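Local coordinates for protein 2-keto-3-deoxygluconate kinase (Thermotoga maritima, PDB 2AFB) that probably phosphorylates 2-keto-3-deoxygluconate, as a sugar kinase of the pfkB family within the ribokinase clan, at residues 75-78 with 79-83; 117-121 with 122-126; 143-146 with 147-150; 51-54 with 55-59. One frame throughout, in Å; residues are numbered along the deposited sequence.

Contact 1: 75-78 with 79-83; sequences AAAG and HLRKF. With NI (nickel (II) ion), chain C.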
loop_
_atom_site.group_PDB
_atom_site.type_symbol
_atom_site.label_atom_id
_atom_site.label_comp_id
_atom_site.label_asym_id
_atom_site.label_seq_id
_atom_site.Cartn_x
_atom_site.Cartn_y
_atom_site.Cartn_z
ATOM N N ALA A 75 -10.937 5.962 -18.272
ATOM C CA ALA A 75 -9.647 5.500 -17.746
ATOM C C ALA A 75 -8.944 4.599 -18.773
ATOM O O ALA A 75 -7.764 4.706 -18.988
ATOM C CB ALA A 75 -9.896 4.743 -16.459
ATOM N N ALA A 76 -9.688 3.682 -19.387
ATOM C CA ALA A 76 -9.134 2.780 -20.409
ATOM C C ALA A 76 -8.545 3.556 -21.574
ATOM O O ALA A 76 -7.418 3.280 -22.041
ATOM C CB ALA A 76 -10.206 1.817 -20.896
ATOM N N ALA A 77 -9.294 4.568 -22.009
ATOM C CA ALA A 77 -8.866 5.461 -23.075
ATOM C C ALA A 77 -7.634 6.273 -22.662
ATOM O O ALA A 77 -6.714 6.514 -23.449
ATOM C CB ALA A 77 -9.993 6.396 -23.427
ATOM N N GLY A 78 -7.618 6.719 -21.421
ATOM C CA GLY A 78 -6.504 7.507 -20.971
ATOM C C GLY A 78 -5.268 6.629 -20.786
ATOM O O GLY A 78 -4.185 7.085 -21.044
ATOM N N HIS A 79 -5.455 5.361 -20.430
ATOM C CA HIS A 79 -4.350 4.392 -20.333
ATOM C C HIS A 79 -3.724 4.123 -21.681
ATOM O O HIS A 79 -2.483 4.093 -21.815
ATOM C CB HIS A 79 -4.876 3.111 -19.695
ATOM C CG HIS A 79 -3.873 2.016 -19.527
ATOM N ND1 HIS A 79 -2.872 2.044 -18.583
ATOM C CD2 HIS A 79 -3.771 0.815 -20.135
ATOM C CE1 HIS A 79 -2.171 0.931 -18.632
ATOM N NE2 HIS A 79 -2.703 0.160 -19.564
ATOM N N LEU A 80 -4.584 3.974 -22.699
ATOM C CA LEU A 80 -4.109 3.829 -24.066
ATOM C C LEU A 80 -3.301 5.059 -24.505
ATOM O O LEU A 80 -2.218 4.946 -25.085
ATOM C CB LEU A 80 -5.295 3.615 -25.009
ATOM C CG LEU A 80 -5.849 2.200 -24.964
ATOM C CD1 LEU A 80 -7.231 2.231 -25.371
ATOM C CD2 LEU A 80 -4.996 1.260 -25.825
ATOM N N ARG A 81 -3.839 6.237 -24.254
ATOM C CA ARG A 81 -3.115 7.456 -24.646
ATOM C C ARG A 81 -1.763 7.628 -23.921
ATOM O O ARG A 81 -0.798 8.093 -24.504
ATOM C CB ARG A 81 -3.972 8.715 -24.445
ATOM C CG ARG A 81 -5.025 8.941 -25.510
ATOM C CD ARG A 81 -5.650 10.295 -25.332
ATOM N NE ARG A 81 -6.274 10.420 -24.006
ATOM C CZ ARG A 81 -7.543 10.147 -23.699
ATOM N NH1 ARG A 81 -8.410 9.693 -24.597
ATOM N NH2 ARG A 81 -7.948 10.328 -22.468
ATOM N N LYS A 82 -1.715 7.286 -22.644
ATOM C CA LYS A 82 -0.506 7.404 -21.888
ATOM C C LYS A 82 0.646 6.632 -22.599
ATOM O O LYS A 82 1.774 7.083 -22.644
ATOM C CB LYS A 82 -0.743 6.830 -20.472
ATOM C CG LYS A 82 0.540 6.616 -19.742
ATOM C CD LYS A 82 0.356 5.933 -18.409
ATOM C CE LYS A 82 1.701 5.884 -17.654
ATOM N NZ LYS A 82 1.602 5.399 -16.241
ATOM N N PHE A 83 0.334 5.455 -23.116
ATOM C CA PHE A 83 1.295 4.651 -23.831
ATOM C C PHE A 83 1.493 5.069 -25.282
ATOM O O PHE A 83 2.251 4.445 -25.988
ATOM C CB PHE A 83 0.919 3.181 -23.774
ATOM C CG PHE A 83 1.245 2.526 -22.482
ATOM C CD1 PHE A 83 0.511 2.812 -21.340
ATOM C CD2 PHE A 83 2.291 1.584 -22.396
ATOM C CE1 PHE A 83 0.815 2.213 -20.137
ATOM C CE2 PHE A 83 2.585 0.964 -21.185
ATOM C CZ PHE A 83 1.843 1.255 -20.062
HETATM NI NI NI C . -2.737 3.144 -16.777
HETATM O O HOH W 1 -3.130 5.330 -17.082
HETATM O O HOH W 2 -4.309 2.244 -15.304
#
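The last two turns of helix 71-82, the helix of a beta-alpha-beta unit between strands 60-67 and 90-92, fold the Arg81 side chain back over Ala77 and Gly78. Arg81 N donates a hydrogen bond of 3.0 Å to Ala77 O, and the guanidinium then lays one face over that same oxygen, with CZ 3.7 Å from Ala77 O. The bend at chi3 (-59°) turns the flat group back along the helix, bringing NH2 to 3.5 Å from Gly78 CA and NH1 to 3.8 Å from Ala77 CB. At the interface NH2 bonds Lys82 O of a second subunit, and Arg81 O accepts from Arg81 NE of that subunit; NH1 has a weak bond to Thr87 OG1 of its own chain. A leucine here would probably leave Lys82 O of the second subunit without this donor and uncover the Gly78 backbone. Two residues earlier, His79 has CG anti to its N (chi1 180°), which sends the ring off the helix to bind nickel through ND1 at 2.1 Å; two waters are also ligands. Its CB stays close, 3.4 Å from Ala75 O, while Phe329 stacks on the ring. Beneath all this run four successive backbone bonds from residue i+4 to i, Lys82 N to Gly78 O at 2.9 Å being the last, the regular ladder of the helix that forms the connection of a beta-alpha-beta crossover.

Contact 2: 117-121 with 122-126; sequences RAHSA and ISEAK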
loop_
_atom_site.group_PDB
_atom_site.type_symbol
_atom_site.label_atom_id
_atom_site.label_comp_id
_atom_site.label_asym_id
_atom_site.label_seq_id
_atom_site.Cartn_x
_atom_site.Cartn_y
_atom_site.Cartn_z
ATOM N N ARG A 117 -17.020 -10.116 -18.964
ATOM C CA ARG A 117 -16.932 -9.309 -20.169
ATOM C C ARG A 117 -18.266 -9.278 -20.912
ATOM O O ARG A 117 -18.482 -8.454 -21.778
ATOM C CB ARG A 117 -15.774 -9.805 -21.064
ATOM C CG ARG A 117 -15.974 -11.220 -21.663
ATOM C CD ARG A 117 -14.711 -11.818 -22.365
ATOM N NE ARG A 117 -14.044 -10.818 -23.176
ATOM C CZ ARG A 117 -12.844 -10.987 -23.733
ATOM N NH1 ARG A 117 -12.214 -12.167 -23.598
ATOM N NH2 ARG A 117 -12.280 -9.978 -24.407
ATOM N N ALA A 118 -19.194 -10.126 -20.532
ATOM C CA ALA A 118 -20.452 -10.198 -21.270
ATOM C C ALA A 118 -21.229 -8.893 -21.206
ATOM O O ALA A 118 -21.204 -8.187 -20.229
ATOM C CB ALA A 118 -21.279 -11.327 -20.758
ATOM N N HIS A 119 -21.862 -8.550 -22.301
ATOM C CA HIS A 119 -22.735 -7.381 -22.394
ATOM C C HIS A 119 -21.962 -6.073 -22.338
ATOM O O HIS A 119 -22.546 -5.033 -22.105
ATOM C CB HIS A 119 -23.838 -7.415 -21.315
ATOM C CG HIS A 119 -24.527 -8.732 -21.201
ATOM N ND1 HIS A 119 -25.362 -9.226 -22.183
ATOM C CD2 HIS A 119 -24.519 -9.659 -20.209
ATOM C CE1 HIS A 119 -25.825 -10.408 -21.808
ATOM N NE2 HIS A 119 -25.336 -10.689 -20.610
ATOM N N SER A 120 -20.659 -6.148 -22.592
ATOM C CA SER A 120 -19.816 -4.975 -22.728
ATOM C C SER A 120 -20.237 -4.167 -23.939
ATOM O O SER A 120 -20.848 -4.698 -24.885
ATOM C CB SER A 120 -18.327 -5.377 -22.911
ATOM O OG SER A 120 -18.127 -6.061 -24.163
ATOM N N ALA A 121 -19.866 -2.882 -23.922
ATOM C CA ALA A 121 -20.216 -1.968 -24.987
ATOM C C ALA A 121 -19.708 -2.487 -26.362
ATOM O O ALA A 121 -20.400 -2.393 -27.364
ATOM C CB ALA A 121 -19.650 -0.565 -24.660
ATOM N N ILE A 122 -18.504 -3.037 -26.408
ATOM C CA ILE A 122 -17.988 -3.543 -27.685
ATOM C C ILE A 122 -18.760 -4.786 -28.121
ATOM O O ILE A 122 -19.024 -4.952 -29.311
ATOM C CB ILE A 122 -16.434 -3.790 -27.655
ATOM C CG1 ILE A 122 -15.891 -4.316 -28.989
ATOM C CG2 ILE A 122 -16.029 -4.796 -26.576
ATOM C CD1 ILE A 122 -15.876 -3.308 -30.064
ATOM N N SER A 123 -19.124 -5.645 -27.169
ATOM C CA SER A 123 -19.833 -6.888 -27.473
ATOM C C SER A 123 -21.147 -6.608 -28.183
ATOM O O SER A 123 -21.513 -7.358 -29.052
ATOM C CB SER A 123 -20.052 -7.769 -26.238
ATOM O OG SER A 123 -21.109 -7.329 -25.426
ATOM N N GLU A 124 -21.768 -5.486 -27.842
ATOM C CA GLU A 124 -23.045 -5.040 -28.359
ATOM C C GLU A 124 -22.870 -3.970 -29.455
ATOM O O GLU A 124 -23.848 -3.331 -29.883
ATOM C CB GLU A 124 -23.856 -4.450 -27.174
ATOM C CG GLU A 124 -24.053 -5.468 -26.067
ATOM C CD GLU A 124 -25.053 -5.029 -25.018
ATOM O OE1 GLU A 124 -25.254 -3.798 -24.883
ATOM O OE2 GLU A 124 -25.631 -5.924 -24.329
ATOM N N ALA A 125 -21.639 -3.762 -29.919
ATOM C CA ALA A 125 -21.417 -2.775 -30.988
ATOM C C ALA A 125 -22.125 -3.170 -32.315
ATOM O O ALA A 125 -22.334 -4.363 -32.626
ATOM C CB ALA A 125 -19.953 -2.537 -31.216
ATOM N N LYS A 126 -22.508 -2.123 -33.042
ATOM C CA LYS A 126 -23.210 -2.209 -34.288
ATOM C C LYS A 126 -22.268 -1.861 -35.436
ATOM O O LYS A 126 -21.273 -1.123 -35.276
ATOM C CB LYS A 126 -24.399 -1.229 -34.295
ATOM C CG LYS A 126 -25.431 -1.433 -33.208
ATOM C CD LYS A 126 -26.621 -2.299 -33.614
HETATM O O HOH W 3 -21.807 -10.500 -24.573
HETATM O O HOH W 4 -23.146 -2.434 -23.315
HETATM O O HOH W 5 -25.306 -8.492 -24.665
#
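Glu124 reaches back along the loop over Ser120 to His119. Its CB passes 3.8 Å from Ser120 O, and CG settles closer to that oxygen, at 3.5 Å. From there the chain runs extended, so that CD comes beside His119 O and the carboxylate arrives next to the histidine. OE2 lies 3.8 Å from His119 CB, near the plane of the ring at its edge, with the two flat groups turned 75° apart. Neither carboxylate oxygen bonds the histidine directly; water does the joining. One water donates to OE2 and also bonds His119 ND1, while another donates to both OE1 and His119 O.

Below the carboxylate, Ser120 O takes two donors. Ser123 OG, set between its own N and carbonyl carbon (chi1 78°) and so pointed back, comes in at 2.7 Å from Ser120 O, in the carbonyl plane on a lone pair, and Glu124 N at 3.2 Å from Ser120 O nearly in line with the C=O bond. Ser120 OG accepts from Ser123 N at 3.2 Å, and also bonds Glu20 OE2. The two serines thereby lock a type II turn, 117-120, to a type I turn, 122-125. The His119 ring stacks on His119 of a fourth subunit. The whole loop links strand 112-116 to helix 132-135, with Ile122 and Ala125 laid against Thr65 and Lys66 of strand 60-67.

Contact 3: 143-146 with 147-150; sequences HFSG and ITPP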
loop_
_atom_site.group_PDB
_atom_site.type_symbol
_atom_site.label_atom_id
_atom_site.label_comp_id
_atom_site.label_asym_id
_atom_site.label_seq_id
_atom_site.Cartn_x
_atom_site.Cartn_y
_atom_site.Cartn_z
ATOM N N HIS A 143 -4.505 -5.134 -37.892
ATOM C CA HIS A 143 -4.359 -6.315 -37.047
ATOM C C HIS A 143 -5.637 -6.649 -36.260
ATOM O O HIS A 143 -6.246 -5.754 -35.689
ATOM C CB HIS A 143 -3.182 -6.143 -36.067
ATOM C CG HIS A 143 -2.996 -7.326 -35.189
ATOM N ND1 HIS A 143 -2.473 -8.509 -35.656
ATOM C CD2 HIS A 143 -3.366 -7.549 -33.904
ATOM C CE1 HIS A 143 -2.470 -9.392 -34.673
ATOM N NE2 HIS A 143 -3.041 -8.841 -33.610
ATOM N N PHE A 144 -6.023 -7.941 -36.239
ATOM C CA PHE A 144 -7.146 -8.438 -35.414
ATOM C C PHE A 144 -6.764 -9.783 -34.854
ATOM O O PHE A 144 -5.758 -10.371 -35.297
ATOM C CB PHE A 144 -8.509 -8.533 -36.176
ATOM C CG PHE A 144 -8.567 -9.600 -37.271
ATOM C CD1 PHE A 144 -7.925 -9.411 -38.497
ATOM C CD2 PHE A 144 -9.289 -10.771 -37.080
ATOM C CE1 PHE A 144 -7.994 -10.386 -39.485
ATOM C CE2 PHE A 144 -9.348 -11.731 -38.027
ATOM C CZ PHE A 144 -8.697 -11.549 -39.238
ATOM N N SER A 145 -7.524 -10.242 -33.839
ATOM C CA SER A 145 -7.343 -11.592 -33.322
ATOM C C SER A 145 -8.644 -12.395 -33.262
ATOM O O SER A 145 -9.745 -11.823 -33.250
ATOM C CB SER A 145 -6.695 -11.556 -31.956
ATOM O OG SER A 145 -7.677 -11.654 -30.955
ATOM N N GLY A 146 -8.512 -13.725 -33.198
ATOM C CA GLY A 146 -9.686 -14.637 -33.110
ATOM C C GLY A 146 -10.504 -14.573 -31.809
ATOM O O GLY A 146 -11.563 -15.200 -31.665
ATOM N N ILE A 147 -10.017 -13.820 -30.840
ATOM C CA ILE A 147 -10.784 -13.577 -29.643
ATOM C C ILE A 147 -12.035 -12.773 -29.972
ATOM O O ILE A 147 -13.069 -12.962 -29.339
ATOM C CB ILE A 147 -9.934 -12.829 -28.606
ATOM C CG1 ILE A 147 -9.025 -13.829 -27.896
ATOM C CG2 ILE A 147 -10.807 -12.133 -27.569
ATOM C CD1 ILE A 147 -7.782 -13.227 -27.400
ATOM N N THR A 148 -11.960 -11.891 -30.962
ATOM C CA THR A 148 -13.028 -10.911 -31.198
ATOM C C THR A 148 -14.356 -11.373 -31.852
ATOM O O THR A 148 -15.412 -11.026 -31.392
ATOM C CB THR A 148 -12.440 -9.731 -31.972
ATOM O OG1 THR A 148 -11.370 -9.208 -31.188
ATOM C CG2 THR A 148 -13.474 -8.640 -32.135
ATOM N N PRO A 149 -14.304 -12.148 -32.945
ATOM C CA PRO A 149 -15.559 -12.527 -33.568
ATOM C C PRO A 149 -16.600 -13.103 -32.599
ATOM O O PRO A 149 -17.754 -12.702 -32.657
ATOM C CB PRO A 149 -15.132 -13.560 -34.633
ATOM C CG PRO A 149 -13.740 -13.118 -35.023
ATOM C CD PRO A 149 -13.135 -12.661 -33.686
ATOM N N PRO A 150 -16.201 -14.036 -31.714
ATOM C CA PRO A 150 -17.218 -14.630 -30.854
ATOM C C PRO A 150 -17.691 -13.752 -29.710
ATOM O O PRO A 150 -18.534 -14.185 -28.950
ATOM C CB PRO A 150 -16.528 -15.876 -30.301
ATOM C CG PRO A 150 -15.070 -15.619 -30.421
ATOM C CD PRO A 150 -14.846 -14.549 -31.412
#
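Ser145, Gly146 and Ile147 make the bend at the end of strand 139-145, and Ser145 holds it with both of its oxygens. Its hydroxyl OG accepts from Ile147 N at 3.2 Å, which is the side-chain bond of an ST turn. At chi1 97° the OG is swung forward to meet that N-H, and it also rests 3.5 Å from Ile147 CB and 3.9 Å from Ile147 CD1. Ser145 O meanwhile accepts from Thr148 N at 3.2 Å, closing a type I beta turn with Gly146 and Ile147 at its corners. That bond is straight at the hydrogen, 166°, yet the donor stands 44° out of the carbonyl plane.

Strand 139-145 runs parallel between strands 14-18 and 172-176 in the large sheet, and the turn sits at its C-terminal end, the edge where ribokinase-like enzymes generally bind their substrates. Glu47 draws the bend toward helix 46-56: its OE2 bonds both Ser145 OG and Thr148 OG1.

Gly146 has its carbonyl turned to Pro150, with O 3.4 Å from Pro150 CD, just as Ser145 O lies 3.5 Å from Pro149 CD. Proline has no N-H to give at these i+4 places, so the helical backbone angles of 147-149 run on without the regular bonds. Both prolines pack on Trp184, and Pro149 also touches Leu159 of helix 155-169.

Contact 4: 51-54 with 55-59; sequences AAFL and AQMGL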
loop_
_atom_site.group_PDB
_atom_site.type_symbol
_atom_site.label_atom_id
_atom_site.label_comp_id
_atom_site.label_asym_id
_atom_site.label_seq_id
_atom_site.Cartn_x
_atom_site.Cartn_y
_atom_site.Cartn_z
ATOM N N ALA A 51 -1.435 -2.643 -30.177
ATOM C CA ALA A 51 -1.389 -1.220 -30.466
ATOM C C ALA A 51 -0.399 -0.524 -29.520
ATOM O O ALA A 51 0.373 0.357 -29.913
ATOM C CB ALA A 51 -2.809 -0.595 -30.319
ATOM N N ALA A 52 -0.395 -0.940 -28.257
ATOM C CA ALA A 52 0.447 -0.277 -27.274
ATOM C C ALA A 52 1.897 -0.570 -27.559
ATOM O O ALA A 52 2.726 0.318 -27.339
ATOM C CB ALA A 52 0.078 -0.676 -25.827
ATOM N N PHE A 53 2.189 -1.784 -28.042
ATOM C CA PHE A 53 3.562 -2.163 -28.475
ATOM C C PHE A 53 4.028 -1.275 -29.631
ATOM O O PHE A 53 5.049 -0.585 -29.598
ATOM C CB PHE A 53 3.642 -3.664 -28.850
ATOM C CG PHE A 53 5.014 -4.098 -29.206
ATOM C CD1 PHE A 53 5.529 -3.825 -30.464
ATOM C CD2 PHE A 53 5.841 -4.671 -28.261
ATOM C CE1 PHE A 53 6.821 -4.114 -30.786
ATOM C CE2 PHE A 53 7.137 -4.975 -28.586
ATOM C CZ PHE A 53 7.630 -4.694 -29.854
ATOM N N LEU A 54 3.219 -1.247 -30.657
ATOM C CA LEU A 54 3.544 -0.399 -31.814
ATOM C C LEU A 54 3.688 1.091 -31.430
ATOM O O LEU A 54 4.550 1.750 -31.947
ATOM C CB LEU A 54 2.526 -0.617 -32.952
ATOM C CG LEU A 54 2.609 -2.073 -33.434
ATOM C CD1 LEU A 54 1.344 -2.431 -34.190
ATOM C CD2 LEU A 54 3.848 -2.354 -34.226
ATOM N N ALA A 55 2.855 1.609 -30.532
ATOM C CA ALA A 55 3.058 2.976 -30.060
ATOM C C ALA A 55 4.388 3.124 -29.295
ATOM O O ALA A 55 5.100 4.092 -29.492
ATOM C CB ALA A 55 1.875 3.450 -29.214
ATOM N N GLN A 56 4.723 2.147 -28.464
ATOM C CA GLN A 56 5.967 2.154 -27.709
ATOM C C GLN A 56 7.193 2.136 -28.664
ATOM O O GLN A 56 8.215 2.690 -28.372
ATOM C CB GLN A 56 5.979 0.959 -26.730
ATOM C CG GLN A 56 5.095 1.176 -25.434
ATOM C CD GLN A 56 5.729 2.223 -24.490
ATOM O OE1 GLN A 56 6.816 2.011 -23.942
ATOM N NE2 GLN A 56 5.054 3.363 -24.325
HETATM N N MSE A 57 7.074 1.505 -29.822
HETATM C CA MSE A 57 8.109 1.567 -30.825
HETATM C C MSE A 57 8.126 2.860 -31.629
HETATM O O MSE A 57 9.027 3.035 -32.454
HETATM C CB MSE A 57 7.922 0.464 -31.870
HETATM C CG MSE A 57 7.920 -0.952 -31.385
HETATM SE SE MSE A 57 9.507 -1.431 -30.377
HETATM C CE MSE A 57 8.906 -1.150 -28.387
ATOM N N GLY A 58 7.129 3.720 -31.518
ATOM C CA GLY A 58 7.238 5.039 -32.192
ATOM C C GLY A 58 6.490 5.137 -33.515
ATOM O O GLY A 58 6.810 5.992 -34.320
ATOM N N LEU A 59 5.501 4.252 -33.730
ATOM C CA LEU A 59 4.600 4.309 -34.905
ATOM C C LEU A 59 3.274 4.980 -34.518
ATOM O O LEU A 59 3.072 5.323 -33.374
ATOM C CB LEU A 59 4.302 2.909 -35.459
ATOM C CG LEU A 59 5.492 1.998 -35.788
ATOM C CD1 LEU A 59 5.004 0.823 -36.598
ATOM C CD2 LEU A 59 6.558 2.714 -36.535
#
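A Schellman motif ends helix 46-56, joining Leu59 back to Leu54. Leu59 N bonds Leu54 O at 3.2 Å and a fairly straight 163°, while Gly58 N bonds Ala55 O at 2.9 Å and reaches Leu54 O only weakly. Gly58 makes the reversal at a phi of 100°. The apolar contact that goes with the motif is Leu54 CD2 against Leu59 CD1, 4.1 Å apart.

One turn back, Phe53 meets Met57, a selenomethionine. With Phe53 CG anti to its N (chi1 -176°) the ring swings toward Met57, whose chain bends twice to curl round it. Met57 CG touches the ring rim at CE1, 3.4 Å away. The selenium then approaches obliquely in a Met-aromatic contact, 4.4 Å from the Phe53 ring centroid, and Met57 CE comes over the face as a CH-pi contact, 4.3 Å from that centroid. An alanine in place of Phe53 would remove the ring and is likely to set the Met57 side chain free to turn, opening a gap toward helix 290-304.

That helix flanks the cluster through Ala297 on Phe53, Tyr300 on Met57 and Leu303 on Leu59, while Leu54 also packs against Val15 of strand 14-18 and Ala61 of strand 60-67.

In the fold
Along the chain the order is contact 4, contact 1, contact 2, contact 3, all parts of one pfkB-type kinase fold. Contacts 4 and 1 end two helices, 46-56 and 71-82, that both pack on strand 60-67; their centres are 13 Å apart, and they touch where Phe83 O meets Ala55 CB at 3.4 Å. Contact 2 is a loop and contact 3 a strand end with the turn after it; their centres are 14 Å apart, and Arg117 meets Ile147. The two pairs do not touch, contacts 2 and 4 being 26 Å between centres. The helix ends lie at the N-terminal ends of the parallel strands, contact 3 at the C-terminal end of strand 139-145 with contact 2 beside it; contacts 1 and 2 also face neighbouring subunits.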